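Local atomic coordinates of NAD-dependent dehydrogenase (Rhizobium meliloti, PDB entry 4Z0P), a protein that reduces glyoxylate and hydroxypyruvate as an NADPH-dependent reductase, held here with NADPH and oxalate. Residues Ile167-Ser172 against Ala185-Phe190; Asp140-Ile145 against Arg193-Val198; Gly237-Ala242 against Ala256-Phe261. One frame throughout, in Å; residues are numbered along the deposited sequence.

Contact 1 of 3, residues Ile167-Ser172 against Ala185-Phe190. With NDP (NADPH dihydro-nicotinamide-adenine-dinucleotide phosphate), chain H.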
loop_
_atom_site.group_PDB
_atom_site.type_symbol
_atom_site.label_atom_id
_atom_site.label_comp_id
_atom_site.label_asym_id
_atom_site.label_seq_id
_atom_site.Cartn_x
_atom_site.Cartn_y
_atom_site.Cartn_z
ATOM N N ILE A 167 -4.088 16.756 0.567
ATOM C CA ILE A 167 -4.912 17.882 0.164
ATOM C C ILE A 167 -5.665 17.507 -1.113
ATOM O O ILE A 167 -5.235 16.639 -1.856
ATOM C CB ILE A 167 -4.079 19.174 -0.040
ATOM C CG1 ILE A 167 -2.986 18.991 -1.119
ATOM C CG2 ILE A 167 -3.461 19.596 1.276
ATOM C CD1 ILE A 167 -2.126 20.211 -1.376
ATOM N N GLY A 168 -6.746 18.235 -1.379
ATOM C CA GLY A 168 -7.615 17.934 -2.521
ATOM C C GLY A 168 -7.971 19.158 -3.340
ATOM O O GLY A 168 -7.985 20.274 -2.825
ATOM N N TRP A 169 -8.286 18.913 -4.613
ATOM C CA TRP A 169 -8.711 19.968 -5.528
ATOM C C TRP A 169 -9.866 19.481 -6.376
ATOM O O TRP A 169 -9.883 18.337 -6.834
ATOM C CB TRP A 169 -7.540 20.395 -6.411
ATOM C CG TRP A 169 -7.869 21.428 -7.435
ATOM C CD1 TRP A 169 -7.837 22.787 -7.272
ATOM C CD2 TRP A 169 -8.273 21.203 -8.796
ATOM N NE1 TRP A 169 -8.183 23.418 -8.448
ATOM C CE2 TRP A 169 -8.474 22.466 -9.389
ATOM C CE3 TRP A 169 -8.491 20.057 -9.569
ATOM C CZ2 TRP A 169 -8.844 22.617 -10.744
ATOM C CZ3 TRP A 169 -8.879 20.204 -10.902
ATOM C CH2 TRP A 169 -9.058 21.472 -11.474
ATOM N N SER A 170 -10.838 20.370 -6.588
ATOM C CA SER A 170 -11.925 20.101 -7.540
ATOM C C SER A 170 -12.529 21.431 -7.913
ATOM O O SER A 170 -12.063 22.477 -7.450
ATOM C CB SER A 170 -12.955 19.130 -6.945
ATOM O OG SER A 170 -13.486 19.636 -5.731
ATOM N N ARG A 171 -13.565 21.412 -8.737
ATOM C CA ARG A 171 -14.114 22.677 -9.239
ATOM C C ARG A 171 -14.712 23.495 -8.114
ATOM O O ARG A 171 -14.392 24.683 -7.958
ATOM C CB ARG A 171 -15.125 22.414 -10.351
ATOM C CG ARG A 171 -15.671 23.691 -10.979
ATOM C CD ARG A 171 -15.919 23.540 -12.471
ATOM N NE ARG A 171 -16.690 22.342 -12.779
ATOM C CZ ARG A 171 -16.918 21.886 -14.009
ATOM N NH1 ARG A 171 -16.446 22.524 -15.088
ATOM N NH2 ARG A 171 -17.634 20.779 -14.163
ATOM N N SER A 172 -15.592 22.869 -7.343
ATOM C CA SER A 172 -16.112 23.481 -6.125
ATOM C C SER A 172 -15.308 22.953 -4.945
ATOM O O SER A 172 -14.737 21.863 -5.012
ATOM C CB SER A 172 -17.610 23.183 -5.955
ATOM O OG SER A 172 -17.909 21.811 -6.183
ATOM N N ALA A 185 -9.987 27.908 -8.630
ATOM C CA ALA A 185 -9.004 29.014 -8.626
ATOM C C ALA A 185 -7.772 28.757 -7.741
ATOM O O ALA A 185 -6.734 29.402 -7.916
ATOM C CB ALA A 185 -9.670 30.327 -8.219
ATOM N N GLY A 186 -7.899 27.833 -6.790
ATOM C CA GLY A 186 -6.777 27.430 -5.935
ATOM C C GLY A 186 -5.819 26.434 -6.542
ATOM O O GLY A 186 -4.932 25.947 -5.838
ATOM N N LEU A 187 -5.967 26.109 -7.823
ATOM C CA LEU A 187 -5.128 25.057 -8.440
ATOM C C LEU A 187 -3.632 25.278 -8.229
ATOM O O LEU A 187 -2.912 24.362 -7.784
ATOM C CB LEU A 187 -5.424 24.959 -9.943
ATOM C CG LEU A 187 -4.619 23.878 -10.700
ATOM C CD1 LEU A 187 -4.816 22.461 -10.184
ATOM C CD2 LEU A 187 -4.991 23.938 -12.164
ATOM N N ASP A 188 -3.155 26.487 -8.548
ATOM C CA ASP A 188 -1.713 26.745 -8.443
ATOM C C ASP A 188 -1.159 26.620 -7.024
ATOM O O ASP A 188 -0.055 26.070 -6.824
ATOM C CB ASP A 188 -1.349 28.075 -9.113
ATOM C CG ASP A 188 -1.337 27.973 -10.651
ATOM O OD1 ASP A 188 -1.681 26.910 -11.233
ATOM O OD2 ASP A 188 -0.972 28.968 -11.288
ATOM N N ALA A 189 -1.915 27.091 -6.035
ATOM C CA ALA A 189 -1.496 26.965 -4.637
ATOM C C ALA A 189 -1.451 25.488 -4.232
ATOM O O ALA A 189 -0.513 25.032 -3.562
ATOM C CB ALA A 189 -2.439 27.745 -3.739
ATOM N N PHE A 190 -2.479 24.750 -4.647
ATOM C CA PHE A 190 -2.554 23.305 -4.444
ATOM C C PHE A 190 -1.368 22.567 -5.075
ATOM O O PHE A 190 -0.719 21.770 -4.405
ATOM C CB PHE A 190 -3.921 22.787 -4.936
ATOM C CG PHE A 190 -3.966 21.316 -5.255
ATOM C CD1 PHE A 190 -3.633 20.868 -6.517
ATOM C CD2 PHE A 190 -4.417 20.387 -4.323
ATOM C CE1 PHE A 190 -3.679 19.509 -6.819
ATOM C CE2 PHE A 190 -4.490 19.033 -4.639
ATOM C CZ PHE A 190 -4.112 18.595 -5.886
HETATM P PA NDP H . -17.265 11.815 -9.278
HETATM O O1A NDP H . -18.246 12.401 -10.282
HETATM O O2A NDP H . -17.810 11.370 -7.962
HETATM O O5B NDP H . -16.170 12.931 -9.027
HETATM C C5B NDP H . -15.595 13.720 -10.047
HETATM C C4B NDP H . -14.800 14.818 -9.395
HETATM O O4B NDP H . -14.095 15.495 -10.432
HETATM C C3B NDP H . -15.650 15.871 -8.686
HETATM O O3B NDP H . -14.942 16.286 -7.524
HETATM C C2B NDP H . -15.720 16.993 -9.700
HETATM O O2B NDP H . -15.896 18.285 -9.152
HETATM C C1B NDP H . -14.343 16.884 -10.299
HETATM N N9A NDP H . -14.304 17.573 -11.601
HETATM C C8A NDP H . -14.916 17.267 -12.762
HETATM N N7A NDP H . -14.656 18.111 -13.735
HETATM C C5A NDP H . -13.817 19.024 -13.161
HETATM C C6A NDP H . -13.192 20.190 -13.646
HETATM N N6A NDP H . -13.327 20.614 -14.924
HETATM N N1A NDP H . -12.400 20.901 -12.795
HETATM C C2A NDP H . -12.266 20.477 -11.530
HETATM N N3A NDP H . -12.816 19.400 -10.960
HETATM C C4A NDP H . -13.579 18.703 -11.842
HETATM O O3 NDP H . -16.514 10.642 -10.096
HETATM P PN NDP H . -15.818 9.375 -9.358
HETATM O O1N NDP H . -14.964 9.840 -8.228
HETATM O O2N NDP H . -16.823 8.306 -9.112
HETATM O O5D NDP H . -14.955 8.856 -10.591
HETATM C C5D NDP H . -13.933 9.680 -11.115
HETATM C C4D NDP H . -13.392 9.105 -12.415
HETATM O O4D NDP H . -12.533 7.993 -12.150
HETATM C C3D NDP H . -14.412 8.518 -13.381
HETATM O O3D NDP H . -15.060 9.562 -14.136
HETATM C C2D NDP H . -13.618 7.582 -14.270
HETATM O O2D NDP H . -13.137 8.277 -15.435
HETATM C C1D NDP H . -12.417 7.244 -13.350
HETATM N N1N NDP H . -12.341 5.820 -13.017
HETATM C C2N NDP H . -11.255 5.050 -13.418
HETATM C C3N NDP H . -11.155 3.728 -13.102
HETATM C C7N NDP H . -9.932 2.909 -13.386
HETATM O O7N NDP H . -10.034 1.668 -13.317
HETATM N N7N NDP H . -8.803 3.499 -13.716
HETATM C C4N NDP H . -12.263 3.074 -12.363
HETATM C C5N NDP H . -13.390 3.966 -11.992
HETATM C C6N NDP H . -13.395 5.252 -12.287
HETATM P P2B NDP H . -17.317 18.752 -8.557
HETATM O O1X NDP H . -17.441 17.982 -7.268
HETATM O O2X NDP H . -17.090 20.239 -8.348
HETATM O O3X NDP H . -18.345 18.417 -9.572
#
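G186, L187 and F190, at the start of helix 187-193, close over I167, G168 and W169 at the end of strand 165-169. This strand belongs to the parallel sheet of the Rossmann-type cofactor domain, and the chain leaves it to meet the adenosine half of NADPH. G186 is the N-cap of the helix; its carbonyl carbon C comes within 4.2 Å of W169 CD1, oblique to the indole. L187 touches the tryptophan through two atoms. Its CB lies 3.5 Å from W169 NE1, while its CD1 sits over one indole face, 3.8 Å from the centroid of the five-membered ring and 14° off the normal, a CH-pi contact. NE1 also donates to A184 O, just ahead of the segment, a second restraint on indole rotation. F190 follows after one turn, its N bonded to G186 O. One face of its ring receives W169 CB, which stands 3.6 Å from the ring centroid and 5° off the normal. I167 adds its CD1, 3.7 Å from F190 CD2, and the backbone of G168 passes F190 CE2. With CG anti to the backbone N (chi1 177°), the six-membered ring of W169 reaches the cofactor, where CH2 is 3.4 Å from NDP C2A. Replacing W169 by an alanine would remove the indole and is likely to strip L187 CD1 of the face it covers, leaving a gap beside the adenine. Past the strand, R171 lays its guanidinium face by the adenine amino group N6A, and S172 grips the 2'-phosphate through both N and OG, with S172 OG 2.8 Å from NDP O2X.

Contact 2 of 3, residues Asp140-Ile145 against Arg193-Val198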
loop_
_atom_site.group_PDB
_atom_site.type_symbol
_atom_site.label_atom_id
_atom_site.label_comp_id
_atom_site.label_asym_id
_atom_site.label_seq_id
_atom_site.Cartn_x
_atom_site.Cartn_y
_atom_site.Cartn_z
ATOM N N ASP A 140 5.888 13.047 5.838
ATOM C CA ASP A 140 6.840 13.936 5.135
ATOM C C ASP A 140 6.431 14.253 3.691
ATOM O O ASP A 140 7.068 15.094 3.053
ATOM C CB ASP A 140 8.231 13.291 5.090
ATOM C CG ASP A 140 8.837 13.070 6.472
ATOM O OD1 ASP A 140 8.607 13.906 7.381
ATOM O OD2 ASP A 140 9.578 12.055 6.644
ATOM N N VAL A 141 5.401 13.576 3.181
ATOM C CA VAL A 141 4.933 13.693 1.785
ATOM C C VAL A 141 3.515 14.238 1.772
ATOM O O VAL A 141 2.638 13.761 2.502
ATOM C CB VAL A 141 4.971 12.328 1.088
ATOM C CG1 VAL A 141 4.270 12.339 -0.295
ATOM C CG2 VAL A 141 6.421 11.878 0.962
ATOM N N THR A 142 3.295 15.229 0.914
ATOM C CA THR A 142 1.946 15.729 0.659
ATOM C C THR A 142 1.420 15.099 -0.623
ATOM O O THR A 142 2.011 15.266 -1.708
ATOM C CB THR A 142 1.912 17.263 0.560
ATOM O OG1 THR A 142 2.274 17.818 1.838
ATOM C CG2 THR A 142 0.513 17.725 0.217
ATOM N N VAL A 143 0.338 14.351 -0.483
ATOM C CA VAL A 143 -0.396 13.797 -1.635
ATOM C C VAL A 143 -1.501 14.774 -1.969
ATOM O O VAL A 143 -2.305 15.147 -1.098
ATOM C CB VAL A 143 -0.998 12.415 -1.347
ATOM C CG1 VAL A 143 -1.714 11.871 -2.585
ATOM C CG2 VAL A 143 0.080 11.437 -0.871
ATOM N N GLY A 144 -1.542 15.192 -3.221
ATOM C CA GLY A 144 -2.560 16.122 -3.682
ATOM C C GLY A 144 -3.437 15.401 -4.681
ATOM O O GLY A 144 -2.927 14.913 -5.680
ATOM N N ILE A 145 -4.742 15.346 -4.422
ATOM C CA ILE A 145 -5.667 14.620 -5.283
ATOM C C ILE A 145 -6.515 15.595 -6.067
ATOM O O ILE A 145 -7.186 16.447 -5.474
ATOM C CB ILE A 145 -6.579 13.686 -4.467
ATOM C CG1 ILE A 145 -5.726 12.656 -3.708
ATOM C CG2 ILE A 145 -7.561 12.976 -5.398
ATOM C CD1 ILE A 145 -6.476 11.951 -2.614
ATOM N N ARG A 193 2.108 22.851 -3.319
ATOM C CA ARG A 193 2.233 22.064 -2.089
ATOM C C ARG A 193 2.334 20.553 -2.321
ATOM O O ARG A 193 2.640 19.821 -1.382
ATOM C CB ARG A 193 1.010 22.278 -1.209
ATOM C CG ARG A 193 0.900 23.665 -0.631
ATOM C CD ARG A 193 -0.331 23.741 0.255
ATOM N NE ARG A 193 -0.224 22.861 1.414
ATOM C CZ ARG A 193 -1.200 22.627 2.292
ATOM N NH1 ARG A 193 -2.400 23.175 2.146
ATOM N NH2 ARG A 193 -0.985 21.826 3.322
ATOM N N THR A 194 2.101 20.091 -3.549
ATOM C CA THR A 194 1.906 18.685 -3.813
ATOM C C THR A 194 3.199 18.001 -4.216
ATOM O O THR A 194 3.836 18.409 -5.164
ATOM C CB THR A 194 0.833 18.485 -4.901
ATOM O OG1 THR A 194 -0.416 18.939 -4.371
ATOM C CG2 THR A 194 0.720 17.009 -5.291
ATOM N N ASP A 195 3.555 16.939 -3.494
ATOM C CA ASP A 195 4.674 16.065 -3.853
ATOM C C ASP A 195 4.266 14.897 -4.740
ATOM O O ASP A 195 4.969 14.562 -5.691
ATOM C CB ASP A 195 5.342 15.493 -2.588
ATOM C CG ASP A 195 5.825 16.565 -1.620
ATOM O OD1 ASP A 195 6.539 17.496 -2.075
ATOM O OD2 ASP A 195 5.496 16.490 -0.383
ATOM N N PHE A 196 3.183 14.218 -4.376
ATOM C CA PHE A 196 2.611 13.129 -5.177
ATOM C C PHE A 196 1.253 13.603 -5.672
ATOM O O PHE A 196 0.330 13.760 -4.876
ATOM C CB PHE A 196 2.358 11.851 -4.355
ATOM C CG PHE A 196 3.587 11.109 -3.853
ATOM C CD1 PHE A 196 4.893 11.547 -4.055
ATOM C CD2 PHE A 196 3.393 9.940 -3.111
ATOM C CE1 PHE A 196 5.974 10.814 -3.558
ATOM C CE2 PHE A 196 4.472 9.221 -2.599
ATOM C CZ PHE A 196 5.755 9.661 -2.820
ATOM N N LEU A 197 1.127 13.791 -6.988
ATOM C CA LEU A 197 -0.128 14.205 -7.601
ATOM C C LEU A 197 -0.914 12.987 -8.026
ATOM O O LEU A 197 -0.402 12.176 -8.797
ATOM C CB LEU A 197 0.148 15.079 -8.825
ATOM C CG LEU A 197 -1.103 15.582 -9.569
ATOM C CD1 LEU A 197 -1.939 16.473 -8.683
ATOM C CD2 LEU A 197 -0.710 16.332 -10.823
ATOM N N VAL A 198 -2.161 12.885 -7.571
ATOM C CA VAL A 198 -3.060 11.784 -7.920
ATOM C C VAL A 198 -4.230 12.334 -8.715
ATOM O O VAL A 198 -4.964 13.203 -8.232
ATOM C CB VAL A 198 -3.615 11.077 -6.676
ATOM C CG1 VAL A 198 -4.652 10.011 -7.041
ATOM C CG2 VAL A 198 -2.472 10.405 -5.910
HETATM O O HOH W 1 6.383 17.570 1.802
HETATM O O HOH W 2 1.468 20.290 2.665
#
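T142 and D195 lock the point where strands 142-146 and 196-199 come together as parallel neighbours in the Rossmann-type sheet. The D195 side chain can be traced outward. Its CB lies against T142 O at 3.5 Å and near V141 CG1. CG is turned beside its own backbone N (chi1 -57°), which brings the carboxylate to the backbone of T142. At the tip, OD2 accepts from T142 N at 2.8 Å, with a nearly straight N-H...O angle of 177°; the donor arrives on the anti side, 18° out of the carboxylate plane. A water also donates to OD2 and to D140 O, so at least two donors grip this oxygen. F196 N to T142 O is the first rung of the ladder, and D195 N adds a second donor to the same carbonyl. The ladder continues with G144 N to F196 O and V198 N to G144 O, the latter at 2.9 Å; V143 CA and I145 CA make CA-H...O contacts to F196 O and V198 O, and L197 CA to G144 O. A side chain on G144 would collide with T194 OG1; the absence of one allows T194 to lie against this backbone, with CG2 3.6 Å from G144 N. V141 CG1 stands over the centre of the F196 ring, a CH-pi contact of 3.6 Å to the centroid, while V143 CG1 meets V198 CG2 at 3.7 Å. The strand axes approach to 4.7 Å. On the face carrying V143, I145, F196 and V198, helix 97-115 touches V143, F196 and V198, and helix 150-161 touches V143 and I145; T194 OG1 bonds F190 O of helix 187-193, and strand 165-169 pairs with the other edge of strand 142-146.

Contact 3 of 3, residues Gly237-Ala242 against Ala256-Phe261. With NDP (NADPH dihydro-nicotinamide-adenine-dinucleotide phosphate), chain H.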
loop_
_atom_site.group_PDB
_atom_site.type_symbol
_atom_site.label_atom_id
_atom_site.label_comp_id
_atom_site.label_asym_id
_atom_site.label_seq_id
_atom_site.Cartn_x
_atom_site.Cartn_y
_atom_site.Cartn_z
ATOM N N GLY A 237 -7.139 10.464 -21.554
ATOM C CA GLY A 237 -7.312 11.689 -22.325
ATOM C C GLY A 237 -7.053 12.971 -21.540
ATOM O O GLY A 237 -6.925 14.039 -22.137
ATOM N N SER A 238 -6.982 12.878 -20.209
ATOM C CA SER A 238 -6.648 14.027 -19.373
ATOM C C SER A 238 -5.150 14.322 -19.321
ATOM O O SER A 238 -4.761 15.366 -18.809
ATOM C CB SER A 238 -7.210 13.866 -17.955
ATOM O OG SER A 238 -8.629 13.837 -17.990
ATOM N N GLN A 239 -4.303 13.439 -19.852
ATOM C CA GLN A 239 -2.868 13.655 -19.780
ATOM C C GLN A 239 -2.243 13.816 -21.148
ATOM O O GLN A 239 -2.807 13.402 -22.179
ATOM C CB GLN A 239 -2.190 12.522 -19.000
ATOM C CG GLN A 239 -2.031 11.220 -19.768
ATOM C CD GLN A 239 -1.950 9.989 -18.888
ATOM O OE1 GLN A 239 -2.148 10.037 -17.668
ATOM N NE2 GLN A 239 -1.654 8.853 -19.517
ATOM N N VAL A 240 -1.094 14.485 -21.156
ATOM C CA VAL A 240 -0.305 14.677 -22.374
ATOM C C VAL A 240 0.928 13.798 -22.220
ATOM O O VAL A 240 1.901 14.181 -21.550
ATOM C CB VAL A 240 0.076 16.157 -22.609
ATOM C CG1 VAL A 240 0.789 16.328 -23.937
ATOM C CG2 VAL A 240 -1.169 17.026 -22.570
ATOM N N GLU A 241 0.879 12.611 -22.815
ATOM C CA GLU A 241 1.963 11.642 -22.631
ATOM C C GLU A 241 3.309 12.105 -23.159
ATOM O O GLU A 241 4.330 11.786 -22.573
ATOM C CB GLU A 241 1.585 10.283 -23.228
ATOM C CG GLU A 241 0.560 9.610 -22.320
ATOM C CD GLU A 241 -0.167 8.430 -22.927
ATOM O OE1 GLU A 241 0.260 7.904 -23.961
ATOM O OE2 GLU A 241 -1.173 8.034 -22.324
ATOM N N ALA A 242 3.320 12.888 -24.231
ATOM C CA ALA A 242 4.578 13.454 -24.707
ATOM C C ALA A 242 5.263 14.266 -23.590
ATOM O O ALA A 242 6.490 14.238 -23.451
ATOM C CB ALA A 242 4.350 14.325 -25.939
ATOM N N ALA A 256 6.284 7.966 -12.026
ATOM C CA ALA A 256 4.859 7.981 -12.312
ATOM C C ALA A 256 4.225 6.610 -12.127
ATOM O O ALA A 256 4.913 5.597 -12.213
ATOM C CB ALA A 256 4.605 8.474 -13.731
ATOM N N SER A 257 2.925 6.611 -11.840
ATOM C CA SER A 257 2.086 5.406 -11.918
ATOM C C SER A 257 0.944 5.725 -12.857
ATOM O O SER A 257 0.152 6.640 -12.586
ATOM C CB SER A 257 1.521 5.029 -10.551
ATOM O OG SER A 257 2.567 4.616 -9.660
ATOM N N LEU A 258 0.869 4.993 -13.963
ATOM C CA LEU A 258 -0.176 5.228 -14.965
ATOM C C LEU A 258 -1.002 3.969 -15.130
ATOM O O LEU A 258 -0.471 2.912 -15.516
ATOM C CB LEU A 258 0.430 5.647 -16.315
ATOM C CG LEU A 258 1.320 6.911 -16.247
ATOM C CD1 LEU A 258 2.009 7.145 -17.584
ATOM C CD2 LEU A 258 0.490 8.135 -15.841
ATOM N N ASP A 259 -2.301 4.090 -14.858
ATOM C CA ASP A 259 -3.281 3.036 -15.102
ATOM C C ASP A 259 -4.064 3.269 -16.383
ATOM O O ASP A 259 -4.773 2.377 -16.849
ATOM C CB ASP A 259 -4.281 2.957 -13.952
ATOM C CG ASP A 259 -5.153 1.703 -14.015
ATOM O OD1 ASP A 259 -4.608 0.547 -14.078
ATOM O OD2 ASP A 259 -6.404 1.873 -14.012
ATOM N N VAL A 260 -3.982 4.497 -16.903
ATOM C CA VAL A 260 -4.834 4.959 -18.023
ATOM C C VAL A 260 -3.965 5.706 -19.018
ATOM O O VAL A 260 -2.955 6.315 -18.632
ATOM C CB VAL A 260 -6.018 5.818 -17.529
ATOM C CG1 VAL A 260 -6.936 4.985 -16.647
ATOM C CG2 VAL A 260 -5.528 7.036 -16.762
ATOM N N PHE A 261 -4.333 5.611 -20.295
ATOM C CA PHE A 261 -3.526 6.097 -21.397
ATOM C C PHE A 261 -4.379 6.759 -22.472
ATOM O O PHE A 261 -5.541 6.446 -22.618
ATOM C CB PHE A 261 -2.684 4.959 -21.991
ATOM C CG PHE A 261 -1.760 4.373 -20.981
ATOM C CD1 PHE A 261 -0.524 4.936 -20.748
ATOM C CD2 PHE A 261 -2.199 3.342 -20.150
ATOM C CE1 PHE A 261 0.292 4.426 -19.743
ATOM C CE2 PHE A 261 -1.387 2.824 -19.146
ATOM C CZ PHE A 261 -0.152 3.385 -18.942
HETATM P PA NDP H . -17.265 11.815 -9.278
HETATM O O1A NDP H . -18.246 12.401 -10.282
HETATM O O2A NDP H . -17.810 11.370 -7.962
HETATM O O5B NDP H . -16.170 12.931 -9.027
HETATM C C5B NDP H . -15.595 13.720 -10.047
HETATM C C4B NDP H . -14.800 14.818 -9.395
HETATM O O4B NDP H . -14.095 15.495 -10.432
HETATM C C3B NDP H . -15.650 15.871 -8.686
HETATM O O3B NDP H . -14.942 16.286 -7.524
HETATM C C2B NDP H . -15.720 16.993 -9.700
HETATM O O2B NDP H . -15.896 18.285 -9.152
HETATM C C1B NDP H . -14.343 16.884 -10.299
HETATM N N9A NDP H . -14.304 17.573 -11.601
HETATM C C8A NDP H . -14.916 17.267 -12.762
HETATM N N7A NDP H . -14.656 18.111 -13.735
HETATM C C5A NDP H . -13.817 19.024 -13.161
HETATM C C6A NDP H . -13.192 20.190 -13.646
HETATM N N6A NDP H . -13.327 20.614 -14.924
HETATM N N1A NDP H . -12.400 20.901 -12.795
HETATM C C2A NDP H . -12.266 20.477 -11.530
HETATM N N3A NDP H . -12.816 19.400 -10.960
HETATM C C4A NDP H . -13.579 18.703 -11.842
HETATM O O3 NDP H . -16.514 10.642 -10.096
HETATM P PN NDP H . -15.818 9.375 -9.358
HETATM O O1N NDP H . -14.964 9.840 -8.228
HETATM O O2N NDP H . -16.823 8.306 -9.112
HETATM O O5D NDP H . -14.955 8.856 -10.591
HETATM C C5D NDP H . -13.933 9.680 -11.115
HETATM C C4D NDP H . -13.392 9.105 -12.415
HETATM O O4D NDP H . -12.533 7.993 -12.150
HETATM C C3D NDP H . -14.412 8.518 -13.381
HETATM O O3D NDP H . -15.060 9.562 -14.136
HETATM C C2D NDP H . -13.618 7.582 -14.270
HETATM O O2D NDP H . -13.137 8.277 -15.435
HETATM C C1D NDP H . -12.417 7.244 -13.350
HETATM N N1N NDP H . -12.341 5.820 -13.017
HETATM C C2N NDP H . -11.255 5.050 -13.418
HETATM C C3N NDP H . -11.155 3.728 -13.102
HETATM C C7N NDP H . -9.932 2.909 -13.386
HETATM O O7N NDP H . -10.034 1.668 -13.317
HETATM N N7N NDP H . -8.803 3.499 -13.716
HETATM C C4N NDP H . -12.263 3.074 -12.363
HETATM C C5N NDP H . -13.390 3.966 -11.992
HETATM C C6N NDP H . -13.395 5.252 -12.287
HETATM P P2B NDP H . -17.317 18.752 -8.557
HETATM O O1X NDP H . -17.441 17.982 -7.268
HETATM O O2X NDP H . -17.090 20.239 -8.348
HETATM O O3X NDP H . -18.345 18.417 -9.572
#
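Q239 and E241 reach across to V260 and F261, joining the approach to helix 241-250 and its first residue to the loop after strand 255-258, within the beta-alpha-beta unit that begins at strand 229-232. The hydrogen bonds centre on the Q239 amide. Its NE2 donates to V260 O at 3.0 Å, a bent bond (N-H...O 134°) whose acceptor lies 32° out of the amide plane. NE2 also donates to E241 OE2, again at 3.0 Å but straighter, at 156°, with that oxygen in the amide plane and using its anti lone pair. Outside the segments, Q239 OE1 is bonded to N232 ND2, and E241 OE2 to E262 N.

Van der Waals contacts are few. E241 OE2 sits at the edge of the F261 ring, close to its plane; the same oxygen is 3.2 Å from F261 CA and 3.5 Å from F261 CD1. L258 CD2 touches Q239 OE1 at 3.7 Å.

Cofactor contacts come from the same loop. D259 OD2 accepts from NDP N7N, the nicotinamide carboxamide, at 2.9 Å, and V260 CG1 lies 3.8 Å from NDP N7N. T281, V284 and A285 supply further bonds to the D259 carboxylate.

With OE1 accepting and NE2 donating to two acceptors, a flipped Q239 amide would mismatch its partners. E241 OE2 takes two N-H donors at the first turn of its helix, a setting that probably favours the charged carboxylate, while the bonds to D259 probably hold in place the oxygen that accepts from the carboxamide.

Overall arrangement
All three contacts reach the seven-stranded parallel sheet of the cofactor domain and are largely buried, but their chemistry differs with their place. Contact 2 is strand on strand, made chiefly of backbone hydrogen bonds. Contact 1 sets a helix against the neighbouring strand by aromatic and aliphatic packing; contacts 1 and 2 touch where W169 N and I167 O probably hydrogen-bond to I145, and along the chain contact 1 is nested in the loop closed by contact 2. Contact 3 lies later in the sequence, its centre about 17 Å from that of contact 2, and relies on polar side chains that reach a backbone carbonyl and a carboxylate near a helix start. Contacts 1 and 3 both touch NADPH, one at the adenosine end, the other at the nicotinamide.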